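Local structure of hypothetical protein TT1465 (Thermus thermophilus, 1WEK) at residues L18-I21 / L22-V26; H12-S15 / W16-F19; I100-P103 / H104-K107; V84-G87 / A88-G92. The protein is of unknown function but has a Rossmann-like alpha/beta fold, belongs to the SLOG clan and assembles from six copies of the chain. One frame throughout, in Å; residues are numbered along the deposited sequence.

Contact 1. Residues L18-I21 / L22-V26; sequences LFRI and LAEFV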
loop_
_atom_site.group_PDB
_atom_site.type_symbol
_atom_site.label_atom_id
_atom_site.label_comp_id
_atom_site.label_asym_id
_atom_site.label_seq_id
_atom_site.Cartn_x
_atom_site.Cartn_y
_atom_site.Cartn_z
ATOM N N LEU A 18 -6.497 6.923 5.215
ATOM C CA LEU A 18 -5.082 6.584 5.333
ATOM C C LEU A 18 -4.212 6.969 4.139
ATOM O O LEU A 18 -2.995 7.116 4.272
ATOM C CB LEU A 18 -4.939 5.090 5.615
ATOM C CG LEU A 18 -5.471 4.633 6.977
ATOM C CD1 LEU A 18 -5.554 3.132 7.054
ATOM C CD2 LEU A 18 -4.550 5.157 8.060
ATOM N N PHE A 19 -4.826 7.120 2.975
ATOM C CA PHE A 19 -4.080 7.494 1.788
ATOM C C PHE A 19 -3.435 8.849 2.059
ATOM O O PHE A 19 -2.230 9.010 1.908
ATOM C CB PHE A 19 -5.010 7.590 0.571
ATOM C CG PHE A 19 -5.455 6.263 0.038
ATOM C CD1 PHE A 19 -4.521 5.312 -0.373
ATOM C CD2 PHE A 19 -6.807 5.972 -0.091
ATOM C CE1 PHE A 19 -4.928 4.089 -0.912
ATOM C CE2 PHE A 19 -7.226 4.745 -0.626
ATOM C CZ PHE A 19 -6.286 3.805 -1.037
ATOM N N ARG A 20 -4.243 9.808 2.495
ATOM C CA ARG A 20 -3.733 11.142 2.786
ATOM C C ARG A 20 -2.752 11.126 3.965
ATOM O O ARG A 20 -1.668 11.715 3.893
ATOM C CB ARG A 20 -4.893 12.089 3.085
ATOM C CG ARG A 20 -4.484 13.536 3.260
ATOM C CD ARG A 20 -5.605 14.296 3.940
ATOM N NE ARG A 20 -6.505 14.964 3.004
ATOM C CZ ARG A 20 -6.291 16.180 2.512
ATOM N NH1 ARG A 20 -5.204 16.862 2.866
ATOM N NH2 ARG A 20 -7.166 16.719 1.676
ATOM N N ILE A 21 -3.135 10.449 5.040
ATOM C CA ILE A 21 -2.287 10.339 6.221
ATOM C C ILE A 21 -0.915 9.782 5.854
ATOM O O ILE A 21 0.104 10.306 6.300
ATOM C CB ILE A 21 -2.931 9.431 7.266
ATOM C CG1 ILE A 21 -4.236 10.074 7.759
ATOM C CG2 ILE A 21 -1.956 9.187 8.430
ATOM C CD1 ILE A 21 -5.115 9.136 8.534
ATOM N N LEU A 22 -0.897 8.723 5.042
ATOM C CA LEU A 22 0.347 8.103 4.605
ATOM C C LEU A 22 1.172 9.059 3.742
ATOM O O LEU A 22 2.398 9.133 3.870
ATOM C CB LEU A 22 0.063 6.824 3.803
ATOM C CG LEU A 22 -0.228 5.588 4.662
ATOM C CD1 LEU A 22 -0.564 4.392 3.780
ATOM C CD2 LEU A 22 0.983 5.302 5.523
ATOM N N ALA A 23 0.486 9.763 2.849
ATOM C CA ALA A 23 1.121 10.726 1.960
ATOM C C ALA A 23 1.818 11.808 2.782
ATOM O O ALA A 23 2.922 12.230 2.452
ATOM C CB ALA A 23 0.071 11.359 1.037
ATOM N N GLU A 24 1.172 12.246 3.859
ATOM C CA GLU A 24 1.743 13.283 4.715
ATOM C C GLU A 24 2.963 12.781 5.483
ATOM O O GLU A 24 3.939 13.510 5.627
ATOM C CB GLU A 24 0.676 13.842 5.666
ATOM C CG GLU A 24 -0.420 14.629 4.946
ATOM C CD GLU A 24 -1.477 15.196 5.889
ATOM O OE1 GLU A 24 -2.376 15.930 5.415
ATOM O OE2 GLU A 24 -1.413 14.916 7.105
ATOM N N PHE A 25 2.912 11.541 5.967
ATOM C CA PHE A 25 4.041 10.946 6.679
ATOM C C PHE A 25 5.216 10.802 5.712
ATOM O O PHE A 25 6.332 11.239 5.992
ATOM C CB PHE A 25 3.677 9.549 7.200
ATOM C CG PHE A 25 3.089 9.540 8.579
ATOM C CD1 PHE A 25 1.956 8.774 8.861
ATOM C CD2 PHE A 25 3.671 10.288 9.605
ATOM C CE1 PHE A 25 1.409 8.752 10.150
ATOM C CE2 PHE A 25 3.129 10.274 10.900
ATOM C CZ PHE A 25 2.003 9.509 11.174
ATOM N N VAL A 26 4.951 10.177 4.567
ATOM C CA VAL A 26 5.982 9.957 3.566
ATOM C C VAL A 26 6.603 11.258 3.083
ATOM O O VAL A 26 7.824 11.361 2.950
ATOM C CB VAL A 26 5.425 9.166 2.355
ATOM C CG1 VAL A 26 6.498 9.033 1.284
ATOM C CG2 VAL A 26 5.002 7.773 2.804
#
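Ile21 and Phe25, one turn apart, lie side by side and point the same way, the branch methyl CG2 of Ile21 coming to 3.8 Å from CE1 of the Phe25 ring. Ile21 turns CG1 back beside its backbone N (chi1 -64°), which leaves CG2 on the carbonyl side, where the ring arrives. Next to this apolar pair runs a polar one: Arg20 and Glu24 meet through OE1 at the edge of the guanidinium and in its plane, but NH1 to OE1 is 3.9 Å, a long salt bridge, and the two planes stand 81° apart. OE1 also lies 3.8 Å from CG of Arg20, and it accepts a hydrogen bond from the backbone N of Arg119. Both pairs follow the i to i+4 spacing of helix 17-34, whose backbone bonds include Leu22 N to Leu18 O at 2.8 Å and Glu24 N to Arg20 O at 2.9 Å. Helix 121-130 packs on the Ile21 and Phe25 flank through Phe122, Val123 and Val126. Leu22 meets Leu22 of a third subunit with its aliphatic end, and Ala23, where a methyl lets the backbones come close, meets Ala23 of a second subunit.

Contact 2. Residues H12-S15 / W16-F19; sequences HEDS and WRLF
Asp14 OD2 reaches Arg17 by two routes, one direct and one through a water. NH2 of Arg17 donates to water 1 at 2.6 Å. Water 1 in turn gives a weak hydrogen bond to Asp14 OD2, 3.3 Å from the water oxygen. The direct route is a long salt bridge, Asp14 OD2 to NE of Arg17 at 3.7 Å. Carboxylate oxygen and water both lie at the edge of the guanidinium and in its plane, while the carboxylate itself is turned 85° from that plane. The other oxygen of Asp14, OD1, lies 2.6 Å from NE1 of Trp16. The two carboxylate oxygens thus face different groups, OD1 the indole N and OD2 the guanidinium edge, a place suited to a short, two-pronged side chain.

Arg17 bends about the CB-CG bond (chi2 -69°) and brings NE over one face of the Trp16 indole near its rim, with CH2 of the ring under the centre of the guanidinium. On the backbone, Leu18 N donates to Ser15 O at 2.9 Å, an i to i+3 bond. CB of Leu18 also presses on that oxygen.

Other subunits close in: Arg130 of a third subunit donates to the carbonyl oxygens of Glu13 and Asp14, and His12 of a fifth meets Trp16 edge-to-face. The arrangement is a short linker between two helices: Asp14, with the positive phi (46°) of a left-handed conformation, follows the end of helix 6-13, and the chain then turns into the long helix 17-34.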
loop_
_atom_site.group_PDB
_atom_site.type_symbol
_atom_site.label_atom_id
_atom_site.label_comp_id
_atom_site.label_asym_id
_atom_site.label_seq_id
_atom_site.Cartn_x
_atom_site.Cartn_y
_atom_site.Cartn_z
ATOM N N HIS A 12 -17.654 1.902 7.428
ATOM C CA HIS A 12 -17.550 2.325 8.821
ATOM C C HIS A 12 -16.081 2.375 9.250
ATOM O O HIS A 12 -15.700 3.178 10.100
ATOM C CB HIS A 12 -18.345 1.372 9.719
ATOM C CG HIS A 12 -18.808 1.996 11.000
ATOM N ND1 HIS A 12 -17.987 2.145 12.099
ATOM C CD2 HIS A 12 -19.994 2.557 11.340
ATOM C CE1 HIS A 12 -18.646 2.772 13.059
ATOM N NE2 HIS A 12 -19.865 3.033 12.623
ATOM N N GLU A 13 -15.253 1.518 8.658
ATOM C CA GLU A 13 -13.832 1.511 8.988
ATOM C C GLU A 13 -13.201 2.805 8.462
ATOM O O GLU A 13 -12.209 3.287 9.012
ATOM C CB GLU A 13 -13.151 0.284 8.385
ATOM C CG GLU A 13 -13.733 -1.017 8.918
ATOM C CD GLU A 13 -12.984 -2.246 8.441
ATOM O OE1 GLU A 13 -13.384 -3.368 8.819
ATOM O OE2 GLU A 13 -11.997 -2.093 7.695
ATOM N N ASP A 14 -13.789 3.357 7.400
ATOM C CA ASP A 14 -13.339 4.630 6.828
ATOM C C ASP A 14 -11.826 4.671 6.674
ATOM O O ASP A 14 -11.181 5.584 7.168
ATOM C CB ASP A 14 -13.803 5.755 7.757
ATOM C CG ASP A 14 -13.815 7.112 7.087
ATOM O OD1 ASP A 14 -14.106 7.172 5.875
ATOM O OD2 ASP A 14 -13.561 8.124 7.783
ATOM N N SER A 15 -11.265 3.680 5.988
ATOM C CA SER A 15 -9.815 3.598 5.823
ATOM C C SER A 15 -9.204 4.386 4.686
ATOM O O SER A 15 -7.980 4.538 4.632
ATOM C CB SER A 15 -9.384 2.142 5.687
ATOM O OG SER A 15 -9.601 1.437 6.897
ATOM N N TRP A 16 -10.037 4.870 3.772
ATOM C CA TRP A 16 -9.545 5.648 2.657
ATOM C C TRP A 16 -8.872 6.916 3.201
ATOM O O TRP A 16 -8.169 7.633 2.484
ATOM C CB TRP A 16 -10.690 6.016 1.709
ATOM C CG TRP A 16 -11.715 6.921 2.311
ATOM C CD1 TRP A 16 -12.857 6.552 2.965
ATOM C CD2 TRP A 16 -11.688 8.354 2.326
ATOM N NE1 TRP A 16 -13.546 7.669 3.384
ATOM C CE2 TRP A 16 -12.848 8.788 3.007
ATOM C CE3 TRP A 16 -10.793 9.315 1.833
ATOM C CZ2 TRP A 16 -13.141 10.145 3.206
ATOM C CZ3 TRP A 16 -11.083 10.673 2.034
ATOM C CH2 TRP A 16 -12.250 11.069 2.715
ATOM N N ARG A 17 -9.086 7.197 4.479
ATOM C CA ARG A 17 -8.453 8.362 5.078
ATOM C C ARG A 17 -6.941 8.178 5.161
ATOM O O ARG A 17 -6.197 9.153 5.163
ATOM C CB ARG A 17 -9.010 8.593 6.473
ATOM C CG ARG A 17 -10.446 9.051 6.483
ATOM C CD ARG A 17 -10.547 10.438 5.925
ATOM N NE ARG A 17 -11.905 10.952 5.984
ATOM C CZ ARG A 17 -12.255 12.158 5.555
ATOM N NH1 ARG A 17 -11.333 12.980 5.040
ATOM N NH2 ARG A 17 -13.528 12.532 5.612
ATOM N N LEU A 18 -6.497 6.923 5.215
ATOM C CA LEU A 18 -5.082 6.584 5.333
ATOM C C LEU A 18 -4.212 6.969 4.139
ATOM O O LEU A 18 -2.995 7.116 4.272
ATOM C CB LEU A 18 -4.939 5.090 5.615
ATOM C CG LEU A 18 -5.471 4.633 6.977
ATOM C CD1 LEU A 18 -5.554 3.132 7.054
ATOM C CD2 LEU A 18 -4.550 5.157 8.060
ATOM N N PHE A 19 -4.826 7.120 2.975
ATOM C CA PHE A 19 -4.080 7.494 1.788
ATOM C C PHE A 19 -3.435 8.849 2.059
ATOM O O PHE A 19 -2.230 9.010 1.908
ATOM C CB PHE A 19 -5.010 7.590 0.571
ATOM C CG PHE A 19 -5.455 6.263 0.038
ATOM C CD1 PHE A 19 -4.521 5.312 -0.373
ATOM C CD2 PHE A 19 -6.807 5.972 -0.091
ATOM C CE1 PHE A 19 -4.928 4.089 -0.912
ATOM C CE2 PHE A 19 -7.226 4.745 -0.626
ATOM C CZ PHE A 19 -6.286 3.805 -1.037
HETATM O O HOH W 1 -15.191 10.636 6.307
#

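Contact 3. Residues I100-P103 / H104-K107; sequences IELP and HEQK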
loop_
_atom_site.group_PDB
_atom_site.type_symbol
_atom_site.label_atom_id
_atom_site.label_comp_id
_atom_site.label_asym_id
_atom_site.label_seq_id
_atom_site.Cartn_x
_atom_site.Cartn_y
_atom_site.Cartn_z
ATOM N N ILE A 100 -0.571 23.490 10.186
ATOM C CA ILE A 100 -1.727 22.647 10.405
ATOM C C ILE A 100 -2.963 23.277 9.771
ATOM O O ILE A 100 -3.210 24.466 9.936
ATOM C CB ILE A 100 -1.964 22.449 11.907
ATOM C CG1 ILE A 100 -3.163 21.532 12.128
ATOM C CG2 ILE A 100 -2.156 23.795 12.573
ATOM C CD1 ILE A 100 -2.926 20.099 11.693
ATOM N N GLU A 101 -3.729 22.482 9.030
ATOM C CA GLU A 101 -4.935 22.989 8.387
ATOM C C GLU A 101 -6.101 22.973 9.375
ATOM O O GLU A 101 -6.515 21.907 9.836
ATOM C CB GLU A 101 -5.254 22.137 7.161
ATOM C CG GLU A 101 -4.001 21.843 6.335
ATOM C CD GLU A 101 -4.299 21.246 4.974
ATOM O OE1 GLU A 101 -4.972 21.925 4.164
ATOM O OE2 GLU A 101 -3.858 20.106 4.712
ATOM N N LEU A 102 -6.623 24.160 9.689
ATOM C CA LEU A 102 -7.723 24.300 10.637
ATOM C C LEU A 102 -8.981 24.930 10.056
ATOM O O LEU A 102 -8.922 25.697 9.089
ATOM C CB LEU A 102 -7.286 25.136 11.846
ATOM C CG LEU A 102 -6.123 24.664 12.726
ATOM C CD1 LEU A 102 -5.964 25.618 13.928
ATOM C CD2 LEU A 102 -6.386 23.251 13.197
ATOM N N PRO A 103 -10.142 24.610 10.653
ATOM C CA PRO A 103 -11.478 25.093 10.281
ATOM C C PRO A 103 -11.477 26.609 10.149
ATOM O O PRO A 103 -12.095 27.171 9.245
ATOM C CB PRO A 103 -12.345 24.623 11.444
ATOM C CG PRO A 103 -11.720 23.311 11.789
ATOM C CD PRO A 103 -10.235 23.627 11.749
ATOM N N HIS A 104 -10.787 27.262 11.078
ATOM C CA HIS A 104 -10.661 28.710 11.084
ATOM C C HIS A 104 -9.185 28.950 10.867
ATOM O O HIS A 104 -8.443 29.267 11.796
ATOM C CB HIS A 104 -11.101 29.272 12.429
ATOM C CG HIS A 104 -12.482 28.857 12.825
ATOM N ND1 HIS A 104 -13.607 29.288 12.156
ATOM C CD2 HIS A 104 -12.919 28.028 13.803
ATOM C CE1 HIS A 104 -14.678 28.744 12.705
ATOM N NE2 HIS A 104 -14.289 27.975 13.708
ATOM N N GLU A 105 -8.773 28.772 9.618
ATOM C CA GLU A 105 -7.383 28.919 9.215
ATOM C C GLU A 105 -6.626 30.178 9.613
ATOM O O GLU A 105 -7.096 31.303 9.441
ATOM C CB GLU A 105 -7.260 28.753 7.695
ATOM C CG GLU A 105 -6.958 27.336 7.241
ATOM C CD GLU A 105 -5.715 26.782 7.908
ATOM O OE1 GLU A 105 -5.761 26.541 9.134
ATOM O OE2 GLU A 105 -4.694 26.598 7.210
ATOM N N GLN A 106 -5.437 29.957 10.159
ATOM C CA GLN A 106 -4.533 31.036 10.519
ATOM C C GLN A 106 -3.631 30.973 9.288
ATOM O O GLN A 106 -3.455 29.893 8.718
ATOM C CB GLN A 106 -3.755 30.685 11.798
ATOM C CG GLN A 106 -4.593 30.750 13.089
ATOM C CD GLN A 106 -3.827 30.305 14.336
ATOM O OE1 GLN A 106 -2.665 30.661 14.521
ATOM N NE2 GLN A 106 -4.490 29.537 15.205
ATOM N N LYS A 107 -3.084 32.098 8.848
ATOM C CA LYS A 107 -2.231 32.068 7.660
ATOM C C LYS A 107 -0.795 31.683 8.010
ATOM O O LYS A 107 -0.277 32.080 9.054
ATOM C CB LYS A 107 -2.237 33.431 6.957
ATOM C CG LYS A 107 -3.591 34.129 6.931
ATOM C CD LYS A 107 -3.978 34.633 8.320
ATOM C CE LYS A 107 -5.284 35.411 8.292
ATOM N NZ LYS A 107 -5.182 36.633 7.447
#
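His104 follows Pro103 at the bend of the loop that leaves strand 95-100 of the Rossmann-like parallel sheet, and CB of the proline lies over one face of its imidazole, offset toward the rim. Contact is slight, 4.2 Å from Pro103 CB to His104 CD2. The polar end of His104 looks elsewhere, NE2 being hydrogen-bonded to Glu158 of the third subunit. Pro103, with its fixed phi, fits a place where the chain must turn.

Glu105 carries the main bond. Its chain bends about the CB-CG bond (chi2 -55°), bringing the carboxylate back across the loop to accept from the backbone N of Leu102, at 2.6 Å to OE1 with an N-H...O angle of 158°. The N-H meets OE1 from well above the carboxylate plane. The same oxygen rests 3.4 Å from CB of Leu102, and the two side chains cross at about a right angle. A glutamate is long enough to close such a ring across the turn. Its OE2 stays 5.6 Å from OE1 of Glu101, whose charge is paired with Arg119, which would probably ease any repulsion. Gln106, which packs on Ala46 and Pro78, touches the first segment lightly: its NE2 is 4.4 Å from the methyl CD1 of Leu102.

Contact 4. Residues V84-G87 / A88-G92; sequences VNRG and AYEAG
A Schellman motif ends helix 79-90, and Arg86 and Glu90 join side chains on the turn that leads into it. Gly92 is the C-prime residue, with positive phi (74°), a conformation that favours glycine; its N bonds to Tyr89 O at 2.8 Å, and Gly93 N reaches back to Ala88 O. The strong bonds between the two segments' backbones are Tyr89 N to Asn85 O at 2.7 Å and Glu90 N to Arg86 O at 2.8 Å; those given by Ala88 and Ala91 are weak, the latter bent as the helix ends.

The side-chain link is a salt bridge with a true hydrogen bond in it, Arg86 NE to Glu90 OE2 at 3.0 Å. Arg86 sends CG away from its backbone N (chi1 -168°) and runs straight out from there, so that NE arrives beside the glutamate one turn on. OE2 lies in the guanidinium plane, at its edge, but is itself approached from above the carboxylate plane. Using NE leaves NH1 to a weak hydrogen bond with Tyr55, while the other oxygen of Glu90, OE1, bonds to the hydroxyl of Tyr59, so both oxygens of the carboxylate are held.

Within the beta-alpha-beta unit of strand 71-74, helix 79-90 and strand 95-100, Ala88 packs on Val72 and Asn85 bonds to Thr74, Ser95 and Val96; outside that unit, small Ala91 meets Ala66 of the neighbouring helix 53-68.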
loop_
_atom_site.group_PDB
_atom_site.type_symbol
_atom_site.label_atom_id
_atom_site.label_comp_id
_atom_site.label_asym_id
_atom_site.label_seq_id
_atom_site.Cartn_x
_atom_site.Cartn_y
_atom_site.Cartn_z
ATOM N N VAL A 84 9.855 33.100 15.969
ATOM C CA VAL A 84 10.934 32.117 15.948
ATOM C C VAL A 84 11.396 31.807 14.524
ATOM O O VAL A 84 12.589 31.700 14.285
ATOM C CB VAL A 84 10.528 30.788 16.615
ATOM C CG1 VAL A 84 11.663 29.764 16.440
ATOM C CG2 VAL A 84 10.221 31.010 18.095
ATOM N N ASN A 85 10.458 31.640 13.591
ATOM C CA ASN A 85 10.809 31.373 12.189
ATOM C C ASN A 85 11.518 32.598 11.601
ATOM O O ASN A 85 12.477 32.476 10.827
ATOM C CB ASN A 85 9.564 31.105 11.346
ATOM C CG ASN A 85 8.971 29.729 11.575
ATOM O OD1 ASN A 85 7.814 29.606 11.960
ATOM N ND2 ASN A 85 9.753 28.690 11.311
ATOM N N ARG A 86 11.022 33.781 11.962
ATOM C CA ARG A 86 11.583 35.033 11.477
ATOM C C ARG A 86 13.019 35.235 11.935
ATOM O O ARG A 86 13.888 35.593 11.141
ATOM C CB ARG A 86 10.737 36.209 11.949
ATOM C CG ARG A 86 11.080 37.524 11.257
ATOM C CD ARG A 86 10.163 38.640 11.742
ATOM N NE ARG A 86 10.324 39.865 10.971
ATOM C CZ ARG A 86 9.616 40.970 11.184
ATOM N NH1 ARG A 86 8.702 40.995 12.146
ATOM N NH2 ARG A 86 9.823 42.049 10.437
ATOM N N GLY A 87 13.263 35.013 13.218
ATOM C CA GLY A 87 14.604 35.181 13.732
ATOM C C GLY A 87 15.578 34.306 12.977
ATOM O O GLY A 87 16.682 34.738 12.637
ATOM N N ALA A 88 15.161 33.074 12.712
ATOM C CA ALA A 88 15.983 32.112 12.003
ATOM C C ALA A 88 16.135 32.529 10.550
ATOM O O ALA A 88 17.248 32.636 10.030
ATOM C CB ALA A 88 15.353 30.742 12.075
ATOM N N TYR A 89 14.997 32.753 9.904
ATOM C CA TYR A 89 14.969 33.158 8.513
ATOM C C TYR A 89 15.904 34.333 8.265
ATOM O O TYR A 89 16.813 34.257 7.437
ATOM C CB TYR A 89 13.561 33.574 8.113
ATOM C CG TYR A 89 13.360 33.680 6.624
ATOM C CD1 TYR A 89 13.280 32.532 5.838
ATOM C CD2 TYR A 89 13.181 34.917 6.008
ATOM C CE1 TYR A 89 13.012 32.601 4.486
ATOM C CE2 TYR A 89 12.913 34.998 4.644
ATOM C CZ TYR A 89 12.826 33.833 3.891
ATOM O OH TYR A 89 12.517 33.884 2.549
ATOM N N GLU A 90 15.687 35.415 9.002
ATOM C CA GLU A 90 16.499 36.605 8.821
ATOM C C GLU A 90 17.972 36.458 9.155
ATOM O O GLU A 90 18.766 37.306 8.762
ATOM C CB GLU A 90 15.886 37.770 9.580
ATOM C CG GLU A 90 14.604 38.283 8.921
ATOM C CD GLU A 90 13.893 39.326 9.766
ATOM O OE1 GLU A 90 14.381 39.623 10.878
ATOM O OE2 GLU A 90 12.843 39.842 9.323
ATOM N N ALA A 91 18.351 35.397 9.865
ATOM C CA ALA A 91 19.765 35.187 10.174
ATOM C C ALA A 91 20.324 34.183 9.178
ATOM O O ALA A 91 21.437 33.680 9.338
ATOM C CB ALA A 91 19.963 34.683 11.597
ATOM N N GLY A 92 19.530 33.899 8.149
ATOM C CA GLY A 92 19.943 32.982 7.103
ATOM C C GLY A 92 19.947 31.513 7.456
ATOM O O GLY A 92 20.640 30.723 6.816
#

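Contacts 1 and 2 share Leu18 and Phe19 and overlap at the start of helix 17-34, contact 2 leading in from helix 6-13; their centres are about 11 Å apart, and both lie in the N-terminal part of the chain, where subunits pack together. Contact 3 belongs to the sheet domain yet reaches toward this helix: Arg20 NH1 of contact 1 and Glu101 OE2 of contact 3 form a weak, long pair at 4.0 Å. Contacts 1, 2 and 3 all touch the third subunit, whereas no other protein chain of the assembly touches the segments of contact 4. Contact 3 starts on the last residue of strand 95-100, which follows contact 4 in the chain, and their nearest atoms are about 9 Å apart. Contacts 2 and 4 lie farthest apart, with centres about 39 Å from each other.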